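Local structure of rhodanese-like domain-containing protein (Rhodopseudomonas palustris, 2HHG) at residues D86-F91 with L111-H116. The protein is of unknown function but carries a rhodanese-like domain, a family generally associated with thiosulfate-cyanide sulfurtransferase activity. Numbering follows the deposited sequence.
Sequences DKKFVF and LKPVAH
Phe89 and Phe91 set CG opposite their carbonyl carbons (chi1 -68° and -63°), so that on the sheet face they share with Val114 both rings lean back beside their own backbone N, where Leu111 meets them. Leu111 CD2 lies over one face of the Phe89 ring, 4.1 Å from its centroid and 28° off the normal, a CH-pi contact. The same methyl reaches the edge of the other ring, with Leu111 CD2 at 4.0 Å from Phe91 CZ, while Val114 CG1 approaches that edge at CE2. Helix 97-109 packs on part of this face, with Ala106 against Phe91 and Gln107 against Val114. Replacing Phe91 by an alanine would probably open a gap beside Val114 and Ala106 and cost the Leu111 CD2 methyl its edge contact.

Beneath the rings the strands pair in parallel. Phe89 N donates to Pro113 O (3.0 Å), and Ala115 N returns a bond to Phe89 O. Phe91 N then donates to Ala115 O at 2.8 Å. The first acceptor belongs to a proline preceded by a cis peptide; Pro113 CG packs 3.7 Å from Lys88 CE, and Lys88 NZ goes on to a salt bridge with Glu22. As neighbouring strands of a beta-alpha-beta unit in the central sheet, 88-92 and 114-117 thus combine backbone bonds with an apolar face: the amides of Phe89, Ala115 and Phe91 have acceptors across the strands, so the apolar side chains can be buried without stranding those polar groups.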
loop_
_atom_site.group_PDB
_atom_site.type_symbol
_atom_site.label_atom_id
_atom_site.label_comp_id
_atom_site.label_asym_id
_atom_site.label_seq_id
_atom_site.Cartn_x
_atom_site.Cartn_y
_atom_site.Cartn_z
ATOM N N ASP A 86 15.901 -0.866 -5.912
ATOM C CA ASP A 86 15.498 -0.772 -7.303
ATOM C C ASP A 86 14.445 -1.844 -7.606
ATOM O O ASP A 86 14.709 -2.816 -8.322
ATOM C CB ASP A 86 16.749 -0.939 -8.181
ATOM C CG ASP A 86 16.453 -0.860 -9.668
ATOM O OD1 ASP A 86 15.589 -0.053 -10.070
ATOM O OD2 ASP A 86 17.103 -1.605 -10.434
ATOM N N LYS A 87 13.249 -1.654 -7.049
ATOM C CA LYS A 87 12.171 -2.640 -7.106
ATOM C C LYS A 87 10.831 -1.952 -7.300
ATOM O O LYS A 87 10.727 -0.737 -7.135
ATOM C CB LYS A 87 12.156 -3.470 -5.816
ATOM C CG LYS A 87 13.366 -4.394 -5.680
ATOM C CD LYS A 87 13.340 -5.195 -4.402
ATOM C CE LYS A 87 14.472 -6.210 -4.373
ATOM N NZ LYS A 87 14.504 -6.931 -3.074
ATOM N N LYS A 88 9.813 -2.732 -7.655
ATOM C CA LYS A 88 8.438 -2.254 -7.664
ATOM C C LYS A 88 7.841 -2.390 -6.259
ATOM O O LYS A 88 7.949 -3.443 -5.631
ATOM C CB LYS A 88 7.588 -3.017 -8.691
ATOM C CG LYS A 88 6.119 -2.576 -8.706
ATOM C CD LYS A 88 5.302 -3.181 -9.847
ATOM C CE LYS A 88 5.473 -2.387 -11.136
ATOM N NZ LYS A 88 4.482 -2.767 -12.184
ATOM N N PHE A 89 7.212 -1.318 -5.783
ATOM C CA PHE A 89 6.596 -1.289 -4.457
ATOM C C PHE A 89 5.096 -1.414 -4.584
ATOM O O PHE A 89 4.443 -0.567 -5.197
ATOM C CB PHE A 89 7.000 -0.021 -3.703
ATOM C CG PHE A 89 8.445 -0.005 -3.337
ATOM C CD1 PHE A 89 8.866 -0.448 -2.093
ATOM C CD2 PHE A 89 9.404 0.397 -4.263
ATOM C CE1 PHE A 89 10.214 -0.470 -1.768
ATOM C CE2 PHE A 89 10.756 0.384 -3.945
ATOM C CZ PHE A 89 11.158 -0.056 -2.691
ATOM N N VAL A 90 4.567 -2.499 -4.030
ATOM C CA VAL A 90 3.153 -2.810 -4.088
ATOM C C VAL A 90 2.570 -2.622 -2.691
ATOM O O VAL A 90 2.873 -3.393 -1.779
ATOM C CB VAL A 90 2.934 -4.257 -4.579
ATOM C CG1 VAL A 90 1.450 -4.617 -4.565
ATOM C CG2 VAL A 90 3.542 -4.452 -5.956
ATOM N N PHE A 91 1.728 -1.603 -2.527
ATOM C CA PHE A 91 1.162 -1.268 -1.221
ATOM C C PHE A 91 -0.173 -1.949 -1.039
ATOM O O PHE A 91 -0.933 -2.085 -1.991
ATOM C CB PHE A 91 0.992 0.251 -1.098
ATOM C CG PHE A 91 2.288 1.006 -1.160
ATOM C CD1 PHE A 91 3.015 1.258 -0.002
ATOM C CD2 PHE A 91 2.800 1.446 -2.382
ATOM C CE1 PHE A 91 4.226 1.937 -0.058
ATOM C CE2 PHE A 91 4.007 2.126 -2.443
ATOM C CZ PHE A 91 4.720 2.374 -1.277
ATOM N N LEU A 111 9.198 7.759 -5.668
ATOM C CA LEU A 111 9.312 6.297 -5.644
ATOM C C LEU A 111 8.690 5.733 -6.921
ATOM O O LEU A 111 7.597 6.141 -7.302
ATOM C CB LEU A 111 8.623 5.705 -4.413
ATOM C CG LEU A 111 9.097 4.314 -3.967
ATOM C CD1 LEU A 111 10.481 4.385 -3.358
ATOM C CD2 LEU A 111 8.137 3.686 -2.967
ATOM N N LYS A 112 9.385 4.807 -7.575
ATOM C CA LYS A 112 8.955 4.292 -8.884
ATOM C C LYS A 112 9.546 2.912 -9.114
ATOM O O LYS A 112 10.715 2.701 -8.817
ATOM C CB LYS A 112 9.482 5.179 -10.021
ATOM C CG LYS A 112 8.879 6.543 -10.198
ATOM C CD LYS A 112 9.557 7.244 -11.371
ATOM C CE LYS A 112 9.256 8.731 -11.415
ATOM N NZ LYS A 112 9.785 9.445 -10.225
ATOM N N PRO A 113 8.769 1.976 -9.687
ATOM C CA PRO A 113 7.335 2.022 -9.939
ATOM C C PRO A 113 6.551 1.586 -8.703
ATOM O O PRO A 113 7.069 0.820 -7.887
ATOM C CB PRO A 113 7.159 1.013 -11.074
ATOM C CG PRO A 113 8.235 0.013 -10.850
ATOM C CD PRO A 113 9.374 0.724 -10.181
ATOM N N VAL A 114 5.321 2.074 -8.569
ATOM C CA VAL A 114 4.480 1.694 -7.442
ATOM C C VAL A 114 3.141 1.165 -7.926
ATOM O O VAL A 114 2.712 1.444 -9.058
ATOM C CB VAL A 114 4.241 2.857 -6.432
ATOM C CG1 VAL A 114 5.554 3.458 -5.949
ATOM C CG2 VAL A 114 3.369 3.936 -7.025
ATOM N N ALA A 115 2.476 0.417 -7.053
ATOM C CA ALA A 115 1.149 -0.091 -7.327
ATOM C C ALA A 115 0.445 -0.338 -6.012
ATOM O O ALA A 115 1.060 -0.280 -4.946
ATOM C CB ALA A 115 1.231 -1.374 -8.138
ATOM N N HIS A 116 -0.846 -0.614 -6.078
ATOM C CA HIS A 116 -1.550 -1.110 -4.910
ATOM C C HIS A 116 -2.455 -2.269 -5.317
ATOM O O HIS A 116 -2.707 -2.476 -6.506
ATOM C CB HIS A 116 -2.285 0.013 -4.163
ATOM C CG HIS A 116 -3.657 0.305 -4.674
ATOM N ND1 HIS A 116 -3.927 0.649 -5.981
ATOM C CD2 HIS A 116 -4.842 0.324 -4.026
ATOM C CE1 HIS A 116 -5.226 0.850 -6.118
ATOM N NE2 HIS A 116 -5.802 0.657 -4.946
HETATM O O HOH W 1 12.920 0.439 -10.008
#